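Local structure of ORC1-type DNA replication protein 2 (Aeropyrum pernix, 1W5T) at residues Arg13-Asn18 with Val264-Ala269; Thr102-Ile107 with Leu123-Ala128; Ile313-Ala318 with Val398-Ile403; Gln335-Ala340 with Lys348-Thr353. The protein binds ATP and DNA and takes part in the regulation of DNA replication as an archaeal member of the Cdc6/Orc family. One frame throughout, in Å; residues are numbered along the deposited sequence.

Interactions 1 and 2 belong to the AAA+ ATPase part of the chain, where their centres lie about 35 Å apart. Interaction 1 joins the N-terminal strip to helix 259-275 of the lid, beside the nucleotide. Interaction 2, whose segments fall in sequence between those of interaction 1, pairs helices 100-111 and 122-136. Interactions 3 and 4 come later, in the winged-helix part, with centres about 14 Å apart, and the segments of interaction 4 lie between those of interaction 3. These two also touch, Ile313 and Leu316 packing on Tyr337, so they share one core. Between the centres of interactions 2 and 4 the distance is about 52 Å, so the contacts sample both the ATPase and the winged-helix parts.

Interaction 1 of 4, residues Arg13-Asn18 with Val264-Ala269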
loop_
_atom_site.group_PDB
_atom_site.type_symbol
_atom_site.label_atom_id
_atom_site.label_comp_id
_atom_site.label_asym_id
_atom_site.label_seq_id
_atom_site.Cartn_x
_atom_site.Cartn_y
_atom_site.Cartn_z
ATOM N N ARG A 13 10.395 -10.892 17.307
ATOM C CA ARG A 13 9.729 -11.149 16.032
ATOM C C ARG A 13 8.479 -10.250 15.853
ATOM O O ARG A 13 7.985 -10.044 14.739
ATOM C CB ARG A 13 9.382 -12.628 15.891
ATOM C CG ARG A 13 10.627 -13.520 15.710
ATOM C CD ARG A 13 10.812 -14.493 16.863
ATOM N NE ARG A 13 10.072 -15.713 16.597
ATOM C CZ ARG A 13 8.983 -16.198 17.188
ATOM N NH1 ARG A 13 8.349 -15.624 18.210
ATOM N NH2 ARG A 13 8.538 -17.346 16.713
ATOM N N VAL A 14 7.992 -9.720 16.963
ATOM C CA VAL A 14 6.913 -8.742 16.975
ATOM C C VAL A 14 7.295 -7.505 16.165
ATOM O O VAL A 14 6.434 -6.781 15.734
ATOM C CB VAL A 14 6.557 -8.357 18.446
ATOM C CG1 VAL A 14 5.633 -7.144 18.546
ATOM C CG2 VAL A 14 5.988 -9.544 19.167
ATOM N N PHE A 15 8.590 -7.310 15.938
ATOM C CA PHE A 15 9.105 -6.149 15.219
ATOM C C PHE A 15 9.451 -6.444 13.753
ATOM O O PHE A 15 9.838 -5.559 13.005
ATOM C CB PHE A 15 10.290 -5.534 15.995
ATOM C CG PHE A 15 9.860 -4.821 17.247
ATOM C CD1 PHE A 15 9.676 -5.538 18.439
ATOM C CD2 PHE A 15 9.566 -3.440 17.232
ATOM C CE1 PHE A 15 9.250 -4.908 19.601
ATOM C CE2 PHE A 15 9.131 -2.777 18.391
ATOM C CZ PHE A 15 8.958 -3.518 19.580
ATOM N N ASP A 16 9.315 -7.702 13.349
ATOM C CA ASP A 16 9.584 -8.073 11.959
ATOM C C ASP A 16 8.423 -7.602 11.060
ATOM O O ASP A 16 7.271 -7.528 11.499
ATOM C CB ASP A 16 9.833 -9.587 11.827
ATOM C CG ASP A 16 11.185 -10.033 12.437
ATOM O OD1 ASP A 16 11.849 -9.254 13.186
ATOM O OD2 ASP A 16 11.684 -11.144 12.205
ATOM N N GLU A 17 8.757 -7.307 9.808
ATOM C CA GLU A 17 7.884 -6.685 8.803
ATOM C C GLU A 17 6.626 -7.489 8.446
ATOM O O GLU A 17 5.584 -6.931 8.105
ATOM C CB GLU A 17 8.714 -6.364 7.542
ATOM C CG GLU A 17 10.215 -6.602 7.763
ATOM C CD GLU A 17 11.137 -5.863 6.802
ATOM O OE1 GLU A 17 12.069 -5.167 7.288
ATOM O OE2 GLU A 17 10.950 -5.998 5.560
ATOM N N ASN A 18 6.693 -8.804 8.525
ATOM C CA ASN A 18 5.457 -9.518 8.342
ATOM C C ASN A 18 4.841 -10.129 9.596
ATOM O O ASN A 18 4.045 -11.079 9.503
ATOM C CB ASN A 18 5.500 -10.503 7.177
ATOM C CG ASN A 18 6.752 -11.261 7.105
ATOM O OD1 ASN A 18 7.098 -12.026 8.027
ATOM N ND2 ASN A 18 7.471 -11.081 6.000
ATOM N N VAL A 264 9.837 0.678 13.271
ATOM C CA VAL A 264 11.269 0.496 13.042
ATOM C C VAL A 264 12.052 1.448 13.981
ATOM O O VAL A 264 13.048 1.049 14.604
ATOM C CB VAL A 264 11.640 0.733 11.541
ATOM C CG1 VAL A 264 13.110 0.724 11.339
ATOM C CG2 VAL A 264 11.041 -0.360 10.665
ATOM N N ALA A 265 11.594 2.683 14.106
ATOM C CA ALA A 265 12.128 3.593 15.124
ATOM C C ALA A 265 12.151 3.011 16.532
ATOM O O ALA A 265 13.139 3.148 17.240
ATOM C CB ALA A 265 11.366 4.921 15.124
ATOM N N LEU A 266 11.045 2.409 16.948
ATOM C CA LEU A 266 10.930 1.865 18.287
ATOM C C LEU A 266 11.896 0.668 18.396
ATOM O O LEU A 266 12.632 0.549 19.383
ATOM C CB LEU A 266 9.462 1.502 18.611
ATOM C CG LEU A 266 9.197 0.694 19.892
ATOM C CD1 LEU A 266 9.770 1.434 21.065
ATOM C CD2 LEU A 266 7.734 0.449 20.173
ATOM N N LYS A 267 11.911 -0.181 17.361
ATOM C CA LYS A 267 12.896 -1.236 17.280
ATOM C C LYS A 267 14.300 -0.739 17.519
ATOM O O LYS A 267 14.989 -1.260 18.417
ATOM C CB LYS A 267 12.884 -1.964 15.947
ATOM C CG LYS A 267 13.592 -3.350 16.026
ATOM C CD LYS A 267 13.571 -4.081 14.687
ATOM C CE LYS A 267 14.861 -3.788 13.874
ATOM N NZ LYS A 267 14.678 -3.606 12.383
ATOM N N MET A 268 14.702 0.237 16.705
ATOM C CA MET A 268 16.050 0.805 16.709
ATOM C C MET A 268 16.389 1.356 18.081
ATOM O O MET A 268 17.463 1.091 18.597
ATOM C CB MET A 268 16.183 1.969 15.716
ATOM C CG MET A 268 16.273 1.613 14.243
ATOM S SD MET A 268 16.284 3.177 13.184
ATOM C CE MET A 268 17.819 3.975 13.744
ATOM N N ALA A 269 15.459 2.114 18.658
ATOM C CA ALA A 269 15.675 2.703 19.960
ATOM C C ALA A 269 15.994 1.600 20.955
ATOM O O ALA A 269 16.906 1.718 21.736
ATOM C CB ALA A 269 14.485 3.527 20.390
#
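A helical bond of 2.8 Å from Met268 N to Val264 O spans the turn that presents Leu266 and Lys267 to Phe15. No hydrogen bond crosses between the segments, so the join rests on apolar contact. The CA atoms of Phe15 and Lys267 are 6.5 Å apart, the closest such pair. With CG beside the backbone N (chi1 -72°), the Phe15 ring lies against the helix. Leu266 comes to the edge of this ring, its CG 3.8 Å from Phe15 CE2 and its CD2 in the ring plane. Lys267 instead runs past Phe15 in the opposite direction: Lys267 CB approaches Phe15 CD2 obliquely at 3.9 Å, and further along Lys267 CD reaches Phe15 CB at 3.8 Å. The lysine chain then bends at chi3 (93°), carrying NZ to within 5.9 Å of Glu17 OE1, too far for a salt bridge. Phe15 also meets Leu232 and, edge-to-face, the ring of Phe9. Replacing Phe15 by an alanine is likely to leave Leu266 CG and the lysine methylenes without the ring they lie against, weakening the link between the N-terminal strip and the lid helix. Two neighbours tie that strip to the nucleotide site: Val14 O is hydrogen-bonded to the ATP-binding Arg227, and Glu17 touches the bound ATP analogue. The chemistry is therefore divided, with an apolar seam between the strip and the lid helix and the nearby carboxylates probably giving the lysine ammonium only a diffuse electrostatic pull.

Interaction 2 of 4, residues Thr102-Ile107 with Leu123-Ala128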
loop_
_atom_site.group_PDB
_atom_site.type_symbol
_atom_site.label_atom_id
_atom_site.label_comp_id
_atom_site.label_asym_id
_atom_site.label_seq_id
_atom_site.Cartn_x
_atom_site.Cartn_y
_atom_site.Cartn_z
ATOM N N THR A 102 2.225 -18.136 -13.195
ATOM C CA THR A 102 3.044 -18.087 -11.987
ATOM C C THR A 102 2.205 -17.756 -10.744
ATOM O O THR A 102 2.356 -18.408 -9.733
ATOM C CB THR A 102 4.253 -17.097 -12.143
ATOM O OG1 THR A 102 5.042 -17.477 -13.277
ATOM C CG2 THR A 102 5.250 -17.229 -10.991
ATOM N N ILE A 103 1.314 -16.776 -10.841
ATOM C CA ILE A 103 0.362 -16.460 -9.761
ATOM C C ILE A 103 -0.369 -17.725 -9.266
ATOM O O ILE A 103 -0.383 -18.040 -8.062
ATOM C CB ILE A 103 -0.611 -15.308 -10.209
ATOM C CG1 ILE A 103 0.149 -13.973 -10.231
ATOM C CG2 ILE A 103 -1.846 -15.203 -9.286
ATOM C CD1 ILE A 103 -0.322 -12.967 -11.262
ATOM N N LEU A 104 -0.894 -18.480 -10.236
ATOM C CA LEU A 104 -1.608 -19.711 -9.969
ATOM C C LEU A 104 -0.776 -20.805 -9.312
ATOM O O LEU A 104 -1.243 -21.498 -8.395
ATOM C CB LEU A 104 -2.258 -20.242 -11.237
ATOM C CG LEU A 104 -3.451 -19.443 -11.727
ATOM C CD1 LEU A 104 -4.005 -20.245 -12.869
ATOM C CD2 LEU A 104 -4.511 -19.197 -10.691
ATOM N N SER A 105 0.460 -20.971 -9.740
ATOM C CA SER A 105 1.220 -22.071 -9.145
ATOM C C SER A 105 1.649 -21.686 -7.733
ATOM O O SER A 105 1.755 -22.528 -6.842
ATOM C CB SER A 105 2.384 -22.497 -10.038
ATOM O OG SER A 105 3.308 -21.436 -10.170
ATOM N N LEU A 106 1.846 -20.398 -7.508
ATOM C CA LEU A 106 2.036 -19.919 -6.146
ATOM C C LEU A 106 0.777 -20.200 -5.299
ATOM O O LEU A 106 0.884 -20.709 -4.191
ATOM C CB LEU A 106 2.436 -18.429 -6.125
ATOM C CG LEU A 106 3.880 -18.153 -6.583
ATOM C CD1 LEU A 106 4.110 -16.642 -6.731
ATOM C CD2 LEU A 106 4.977 -18.800 -5.690
ATOM N N ILE A 107 -0.411 -19.931 -5.830
ATOM C CA ILE A 107 -1.625 -20.226 -5.068
ATOM C C ILE A 107 -1.762 -21.741 -4.711
ATOM O O ILE A 107 -2.094 -22.053 -3.562
ATOM C CB ILE A 107 -2.913 -19.637 -5.752
ATOM C CG1 ILE A 107 -2.891 -18.102 -5.757
ATOM C CG2 ILE A 107 -4.171 -20.159 -5.085
ATOM C CD1 ILE A 107 -3.835 -17.483 -6.779
ATOM N N LEU A 123 -5.747 -21.559 -17.024
ATOM C CA LEU A 123 -7.121 -22.038 -16.921
ATOM C C LEU A 123 -7.205 -23.427 -16.296
ATOM O O LEU A 123 -8.087 -23.676 -15.474
ATOM C CB LEU A 123 -7.797 -22.036 -18.310
ATOM C CG LEU A 123 -9.163 -22.713 -18.523
ATOM C CD1 LEU A 123 -10.244 -22.002 -17.712
ATOM C CD2 LEU A 123 -9.587 -22.782 -20.011
ATOM N N ASP A 124 -6.308 -24.330 -16.689
ATOM C CA ASP A 124 -6.390 -25.730 -16.269
ATOM C C ASP A 124 -6.053 -25.849 -14.786
ATOM O O ASP A 124 -6.690 -26.619 -14.054
ATOM C CB ASP A 124 -5.467 -26.623 -17.100
ATOM C CG ASP A 124 -6.052 -27.002 -18.461
ATOM O OD1 ASP A 124 -7.003 -26.355 -18.987
ATOM O OD2 ASP A 124 -5.585 -27.967 -19.114
ATOM N N ILE A 125 -5.089 -25.046 -14.344
ATOM C CA ILE A 125 -4.727 -24.998 -12.931
ATOM C C ILE A 125 -5.902 -24.520 -12.046
ATOM O O ILE A 125 -6.120 -25.002 -10.947
ATOM C CB ILE A 125 -3.489 -24.095 -12.682
ATOM C CG1 ILE A 125 -2.256 -24.560 -13.483
ATOM C CG2 ILE A 125 -3.183 -24.061 -11.187
ATOM C CD1 ILE A 125 -1.020 -23.605 -13.342
ATOM N N LEU A 126 -6.630 -23.553 -12.566
ATOM C CA LEU A 126 -7.803 -23.021 -11.949
ATOM C C LEU A 126 -8.884 -24.097 -11.867
ATOM O O LEU A 126 -9.538 -24.224 -10.837
ATOM C CB LEU A 126 -8.265 -21.803 -12.752
ATOM C CG LEU A 126 -9.068 -20.722 -12.020
ATOM C CD1 LEU A 126 -8.337 -20.207 -10.808
ATOM C CD2 LEU A 126 -9.393 -19.581 -12.969
ATOM N N LYS A 127 -9.042 -24.878 -12.938
ATOM C CA LYS A 127 -9.981 -26.018 -12.938
ATOM C C LYS A 127 -9.640 -27.034 -11.868
ATOM O O LYS A 127 -10.538 -27.447 -11.172
ATOM C CB LYS A 127 -10.039 -26.739 -14.300
ATOM C CG LYS A 127 -10.589 -25.907 -15.437
ATOM C CD LYS A 127 -10.706 -26.767 -16.704
ATOM C CE LYS A 127 -10.860 -25.928 -17.977
ATOM N NZ LYS A 127 -9.672 -26.143 -18.902
ATOM N N ALA A 128 -8.367 -27.432 -11.758
ATOM C CA ALA A 128 -7.910 -28.453 -10.779
ATOM C C ALA A 128 -8.104 -27.966 -9.327
ATOM O O ALA A 128 -8.450 -28.739 -8.408
ATOM C CB ALA A 128 -6.470 -28.824 -11.022
#
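A two-helix crossover between neighbouring parallel strands 87-93 and 139-145 of the AAA+ core holds this contact, in which Leu104 of helix 100-111 meets Ile125 and Leu126 of helix 122-136. The segments are closest, by CA atoms, at Leu104 and Ile125, 6.8 Å apart. Leu104 does all the touching from its side, and its two methyl branches are divided between the partners. Its CD1 lies 3.9 Å from Ile125 CB, while CD2 reaches Leu126 CD1 at 4.0 Å, the two leucine side chains meeting at about a right angle. Closer to the backbone, Leu104 CB sits 3.9 Å from Ile125 CG2. With CG1 beside the Ile125 backbone N (chi1 -58°) and CG2 anti to it, CG2 meets Leu104 CB; the extended CG1-CD1 arm brings CD1 near the same atom. Val117, in the loop joining the helices, adds to the same apolar patch by touching both Ser105 and Ile125, and Ile107 faces the strands of the sheet. No hydrogen bond crosses between the segments; Ser105 OG donates to Thr102 O, tilted 26° from its carbonyl plane, and Lys127 NZ makes a salt bridge with Asp124 OD1 at 2.7 Å, meeting the oxygen from above the carboxylate plane. With no polar bond between the segments and all three touching side chains buried, their cohesion comes from close apolar fit alone.

Interaction 3 of 4, residues Ile313-Ala318 with Val398-Ile403; sequences ILRLIA and VVDNII
Leu314 is the first residue of segment 313-318 to meet segment 398-403, within the helical body of the C-terminal winged-helix part. The axes of the two short helical segments run nearly antiparallel, at 157°, and approach to 10.1 Å. Leu314 sends CD2 to within 4.3 Å of Val399 CG2, a loose apolar touch, and Leu303 of helix 300-304 packs against both residues. Next comes Arg315, which serves two purposes. Its CB rests 4.1 Å from Val399 CG1, and the CA atoms of this pair are the closest across the contact. With CG anti to the backbone N (chi1 -161°) and a bend at chi2, the rest of the chain passes Val399 and reaches Asp400, whose own side chain swings in to meet it. The guanidinium grips the carboxylate side-on, using NE and NH1, one for each oxygen, and both oxygens use their syn lone pairs. This two-point hold limits the rotation of either group. Its other terminal nitrogen, NH2, makes a salt bridge with Glu319 one turn on, so the arginine probably balances two acidic groups. Asp400 OD1 also has a weak hydrogen bond with Tyr345 OH. Farther along, Ile317 turns to Leu333 and Leu359 in the domain core. Of the two bonds, Arg315 NH1 to Asp400 OD2 leaves the guanidinium plane, whereas Arg315 NE to Asp400 OD1, 2.8 Å long, lies in it and is almost straight at 178°.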
loop_
_atom_site.group_PDB
_atom_site.type_symbol
_atom_site.label_atom_id
_atom_site.label_comp_id
_atom_site.label_asym_id
_atom_site.label_seq_id
_atom_site.Cartn_x
_atom_site.Cartn_y
_atom_site.Cartn_z
ATOM N N ILE A 313 8.279 22.044 -12.778
ATOM C CA ILE A 313 7.273 22.643 -11.911
ATOM C C ILE A 313 7.324 22.072 -10.499
ATOM O O ILE A 313 7.273 22.836 -9.493
ATOM C CB ILE A 313 5.875 22.483 -12.521
ATOM C CG1 ILE A 313 5.854 23.128 -13.924
ATOM C CG2 ILE A 313 4.838 23.098 -11.585
ATOM C CD1 ILE A 313 4.657 22.673 -14.850
ATOM N N LEU A 314 7.458 20.750 -10.417
ATOM C CA LEU A 314 7.679 20.098 -9.131
ATOM C C LEU A 314 8.896 20.685 -8.388
ATOM O O LEU A 314 8.830 21.007 -7.200
ATOM C CB LEU A 314 7.801 18.575 -9.282
ATOM C CG LEU A 314 7.886 17.768 -7.976
ATOM C CD1 LEU A 314 6.724 18.130 -7.060
ATOM C CD2 LEU A 314 7.875 16.236 -8.234
ATOM N N ARG A 315 9.998 20.817 -9.108
ATOM C CA ARG A 315 11.210 21.397 -8.558
ATOM C C ARG A 315 10.970 22.796 -7.987
ATOM O O ARG A 315 11.390 23.102 -6.878
ATOM C CB ARG A 315 12.315 21.445 -9.618
ATOM C CG ARG A 315 13.689 21.596 -9.002
ATOM C CD ARG A 315 14.548 22.626 -9.652
ATOM N NE ARG A 315 15.968 22.365 -9.407
ATOM C CZ ARG A 315 16.734 23.075 -8.574
ATOM N NH1 ARG A 315 18.012 22.766 -8.432
ATOM N NH2 ARG A 315 16.236 24.102 -7.883
ATOM N N LEU A 316 10.254 23.617 -8.740
ATOM C CA LEU A 316 10.048 24.990 -8.344
ATOM C C LEU A 316 9.177 25.082 -7.094
ATOM O O LEU A 316 9.459 25.861 -6.184
ATOM C CB LEU A 316 9.442 25.790 -9.494
ATOM C CG LEU A 316 10.322 26.127 -10.696
ATOM C CD1 LEU A 316 9.416 26.473 -11.842
ATOM C CD2 LEU A 316 11.323 27.274 -10.415
ATOM N N ILE A 317 8.122 24.260 -7.055
ATOM C CA ILE A 317 7.251 24.170 -5.895
ATOM C C ILE A 317 8.064 23.687 -4.699
ATOM O O ILE A 317 7.910 24.202 -3.610
ATOM C CB ILE A 317 6.068 23.261 -6.199
ATOM C CG1 ILE A 317 5.124 23.958 -7.186
ATOM C CG2 ILE A 317 5.351 22.832 -4.918
ATOM C CD1 ILE A 317 3.793 23.234 -7.496
ATOM N N ALA A 318 8.948 22.723 -4.911
ATOM C CA ALA A 318 9.847 22.243 -3.839
ATOM C C ALA A 318 10.782 23.325 -3.310
ATOM O O ALA A 318 10.836 23.535 -2.121
ATOM C CB ALA A 318 10.651 21.036 -4.278
ATOM N N VAL A 398 16.891 14.480 -6.737
ATOM C CA VAL A 398 16.385 13.401 -7.602
ATOM C C VAL A 398 15.839 13.968 -8.906
ATOM O O VAL A 398 16.192 13.526 -10.013
ATOM C CB VAL A 398 15.275 12.562 -6.896
ATOM C CG1 VAL A 398 14.739 11.466 -7.799
ATOM C CG2 VAL A 398 15.786 11.927 -5.622
ATOM N N VAL A 399 15.008 14.986 -8.760
ATOM C CA VAL A 399 14.328 15.604 -9.880
ATOM C C VAL A 399 15.310 16.179 -10.893
ATOM O O VAL A 399 15.149 15.954 -12.106
ATOM C CB VAL A 399 13.266 16.625 -9.378
ATOM C CG1 VAL A 399 12.643 17.414 -10.510
ATOM C CG2 VAL A 399 12.188 15.863 -8.608
ATOM N N ASP A 400 16.337 16.884 -10.409
ATOM C CA ASP A 400 17.320 17.471 -11.332
ATOM C C ASP A 400 17.961 16.429 -12.256
ATOM O O ASP A 400 18.012 16.654 -13.476
ATOM C CB ASP A 400 18.418 18.259 -10.619
ATOM C CG ASP A 400 17.937 19.598 -10.108
ATOM O OD1 ASP A 400 17.080 20.225 -10.772
ATOM O OD2 ASP A 400 18.361 20.100 -9.044
ATOM N N ASN A 401 18.423 15.311 -11.674
ATOM C CA ASN A 401 19.069 14.227 -12.426
ATOM C C ASN A 401 18.123 13.600 -13.465
ATOM O O ASN A 401 18.543 13.185 -14.531
ATOM C CB ASN A 401 19.705 13.156 -11.502
ATOM C CG ASN A 401 20.780 13.742 -10.514
ATOM O OD1 ASN A 401 21.338 14.834 -10.730
ATOM N ND2 ASN A 401 21.051 13.004 -9.418
ATOM N N ILE A 402 16.839 13.580 -13.167
ATOM C CA ILE A 402 15.873 12.965 -14.054
ATOM C C ILE A 402 15.630 13.905 -15.219
ATOM O O ILE A 402 15.491 13.460 -16.370
ATOM C CB ILE A 402 14.588 12.602 -13.287
ATOM C CG1 ILE A 402 14.925 11.552 -12.215
ATOM C CG2 ILE A 402 13.549 12.076 -14.220
ATOM C CD1 ILE A 402 13.767 11.129 -11.298
ATOM N N ILE A 403 15.646 15.199 -14.950
ATOM C CA ILE A 403 15.494 16.143 -16.036
ATOM C C ILE A 403 16.706 16.032 -16.967
ATOM O O ILE A 403 16.545 15.951 -18.188
ATOM C CB ILE A 403 15.294 17.599 -15.554
ATOM C CG1 ILE A 403 13.983 17.751 -14.778
ATOM C CG2 ILE A 403 15.294 18.538 -16.745
ATOM C CD1 ILE A 403 14.029 18.898 -13.750
#

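Interaction 4 of 4, residues Gln335-Ala340 with Lys348-Thr353; sequences QRYEDA and KPRGYT
Tyr337, Pro349, Glu338 CG and the Arg350 amide make the tight part of this contact; only the outer ends of Glu338 and Arg350 lie loosely beside it. Pro349 CB lies 3.9 Å from Tyr337 CE2, obliquely to the ring, and Pro349 CB is also 3.9 Å from Glu338 CG, so the proline rests against two successive helical side chains. Tyr337 CG stands anti to its own N (chi1 164°), directing the phenol past the proline to the next residue. There Arg350 N donates to Tyr337 OH, 3.1 Å away with an N-H...O angle of 160°. The same hydroxyl is hydrogen-bonded to His309 ND1, two partners fixing the ring's end. A phenylalanine in its place would probably leave the Arg350 amide and His309 without this shared mate. Toward the partly exposed side, Arg350 keeps CB and CG beside the Tyr337 hydroxyl, then bends away beyond CG, and the Glu338 carboxylate turns to Arg334. Gly351 holds the N-cap position of helix 352-364, so the contact lies in the turn that leads into that helix. Helix 330-345, this turn and helix 352-364 form the helix-turn-helix of the winged-helix fold, in which the second helix, as in relatives, is probably the recognition helix.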
loop_
_atom_site.group_PDB
_atom_site.type_symbol
_atom_site.label_atom_id
_atom_site.label_comp_id
_atom_site.label_asym_id
_atom_site.label_seq_id
_atom_site.Cartn_x
_atom_site.Cartn_y
_atom_site.Cartn_z
ATOM N N GLN A 335 5.398 32.584 -13.416
ATOM C CA GLN A 335 6.540 33.478 -13.686
ATOM C C GLN A 335 7.865 32.721 -13.580
ATOM O O GLN A 335 8.640 32.673 -14.540
ATOM C CB GLN A 335 6.551 34.648 -12.713
ATOM C CG GLN A 335 6.698 36.005 -13.344
ATOM C CD GLN A 335 6.307 37.117 -12.370
ATOM O OE1 GLN A 335 7.023 38.129 -12.241
ATOM N NE2 GLN A 335 5.175 36.929 -11.668
ATOM N N ARG A 336 8.096 32.120 -12.413
ATOM C CA ARG A 336 9.277 31.293 -12.171
ATOM C C ARG A 336 9.428 30.119 -13.138
ATOM O O ARG A 336 10.534 29.716 -13.453
ATOM C CB ARG A 336 9.265 30.765 -10.741
ATOM C CG ARG A 336 9.574 31.817 -9.683
ATOM C CD ARG A 336 9.623 31.254 -8.289
ATOM N NE ARG A 336 9.678 32.311 -7.293
ATOM C CZ ARG A 336 9.788 32.114 -5.979
ATOM N NH1 ARG A 336 9.832 33.170 -5.168
ATOM N NH2 ARG A 336 9.842 30.879 -5.467
ATOM N N TYR A 337 8.308 29.561 -13.586
ATOM C CA TYR A 337 8.318 28.435 -14.505
ATOM C C TYR A 337 8.850 28.879 -15.860
ATOM O O TYR A 337 9.709 28.202 -16.438
ATOM C CB TYR A 337 6.910 27.829 -14.654
ATOM C CG TYR A 337 6.807 26.928 -15.860
ATOM C CD1 TYR A 337 7.458 25.702 -15.885
ATOM C CD2 TYR A 337 6.104 27.326 -16.993
ATOM C CE1 TYR A 337 7.392 24.886 -16.977
ATOM C CE2 TYR A 337 6.044 26.515 -18.111
ATOM C CZ TYR A 337 6.690 25.287 -18.091
ATOM O OH TYR A 337 6.608 24.456 -19.188
ATOM N N GLU A 338 8.317 29.997 -16.360
ATOM C CA GLU A 338 8.775 30.588 -17.621
ATOM C C GLU A 338 10.244 30.986 -17.513
ATOM O O GLU A 338 11.063 30.585 -18.342
ATOM C CB GLU A 338 7.910 31.796 -18.013
ATOM C CG GLU A 338 6.528 31.415 -18.543
ATOM C CD GLU A 338 5.585 32.604 -18.620
ATOM O OE1 GLU A 338 4.750 32.654 -19.541
ATOM O OE2 GLU A 338 5.682 33.491 -17.756
ATOM N N ASP A 339 10.553 31.747 -16.465
ATOM C CA ASP A 339 11.917 32.098 -16.100
ATOM C C ASP A 339 12.798 30.824 -16.093
ATOM O O ASP A 339 13.822 30.776 -16.792
ATOM C CB ASP A 339 11.973 32.790 -14.702
ATOM C CG ASP A 339 11.502 34.288 -14.703
ATOM O OD1 ASP A 339 11.329 34.911 -15.772
ATOM O OD2 ASP A 339 11.281 34.932 -13.638
ATOM N N ALA A 340 12.391 29.798 -15.333
ATOM C CA ALA A 340 13.236 28.617 -15.126
ATOM C C ALA A 340 13.458 27.722 -16.345
ATOM O O ALA A 340 14.568 27.225 -16.527
ATOM C CB ALA A 340 12.760 27.789 -13.951
ATOM N N LYS A 348 11.787 25.715 -24.243
ATOM C CA LYS A 348 10.793 26.798 -24.254
ATOM C C LYS A 348 9.562 26.456 -23.358
ATOM O O LYS A 348 9.070 25.313 -23.380
ATOM C CB LYS A 348 10.421 27.267 -25.683
ATOM C CG LYS A 348 9.785 26.210 -26.569
ATOM C CD LYS A 348 8.325 26.553 -26.924
ATOM C CE LYS A 348 7.653 25.418 -27.720
ATOM N NZ LYS A 348 6.439 24.851 -27.039
ATOM N N PRO A 349 9.109 27.420 -22.548
ATOM C CA PRO A 349 7.983 27.176 -21.624
ATOM C C PRO A 349 6.726 26.787 -22.373
ATOM O O PRO A 349 6.436 27.419 -23.383
ATOM C CB PRO A 349 7.794 28.519 -20.897
ATOM C CG PRO A 349 8.600 29.533 -21.646
ATOM C CD PRO A 349 9.652 28.785 -22.418
ATOM N N ARG A 350 6.035 25.750 -21.899
ATOM C CA ARG A 350 4.760 25.316 -22.449
ATOM C C ARG A 350 3.643 26.327 -22.156
ATOM O O ARG A 350 3.708 27.067 -21.170
ATOM C CB ARG A 350 4.376 23.955 -21.876
ATOM C CG ARG A 350 5.328 22.800 -22.167
ATOM C CD ARG A 350 5.538 22.480 -23.669
ATOM N NE ARG A 350 4.613 21.465 -24.174
ATOM C CZ ARG A 350 4.915 20.173 -24.352
ATOM N NH1 ARG A 350 6.129 19.703 -24.056
ATOM N NH2 ARG A 350 3.987 19.339 -24.831
ATOM N N GLY A 351 2.634 26.372 -23.021
ATOM C CA GLY A 351 1.539 27.313 -22.896
ATOM C C GLY A 351 0.665 27.048 -21.682
ATOM O O GLY A 351 0.734 25.979 -21.066
ATOM N N TYR A 352 -0.177 28.013 -21.350
ATOM C CA TYR A 352 -1.040 27.922 -20.193
ATOM C C TYR A 352 -1.846 26.623 -20.065
ATOM O O TYR A 352 -1.871 26.011 -19.000
ATOM C CB TYR A 352 -1.980 29.115 -20.173
ATOM C CG TYR A 352 -1.326 30.366 -19.655
ATOM C CD1 TYR A 352 -0.925 31.368 -20.520
ATOM C CD2 TYR A 352 -1.114 30.548 -18.292
ATOM C CE1 TYR A 352 -0.321 32.519 -20.042
ATOM C CE2 TYR A 352 -0.519 31.696 -17.801
ATOM C CZ TYR A 352 -0.120 32.677 -18.679
ATOM O OH TYR A 352 0.466 33.825 -18.189
ATOM N N THR A 353 -2.490 26.225 -21.150
ATOM C CA THR A 353 -3.348 25.049 -21.232
ATOM C C THR A 353 -2.590 23.781 -20.800
ATOM O O THR A 353 -3.012 23.082 -19.884
ATOM C CB THR A 353 -3.882 24.945 -22.707
ATOM O OG1 THR A 353 -5.294 25.165 -22.732
ATOM C CG2 THR A 353 -3.659 23.559 -23.334
#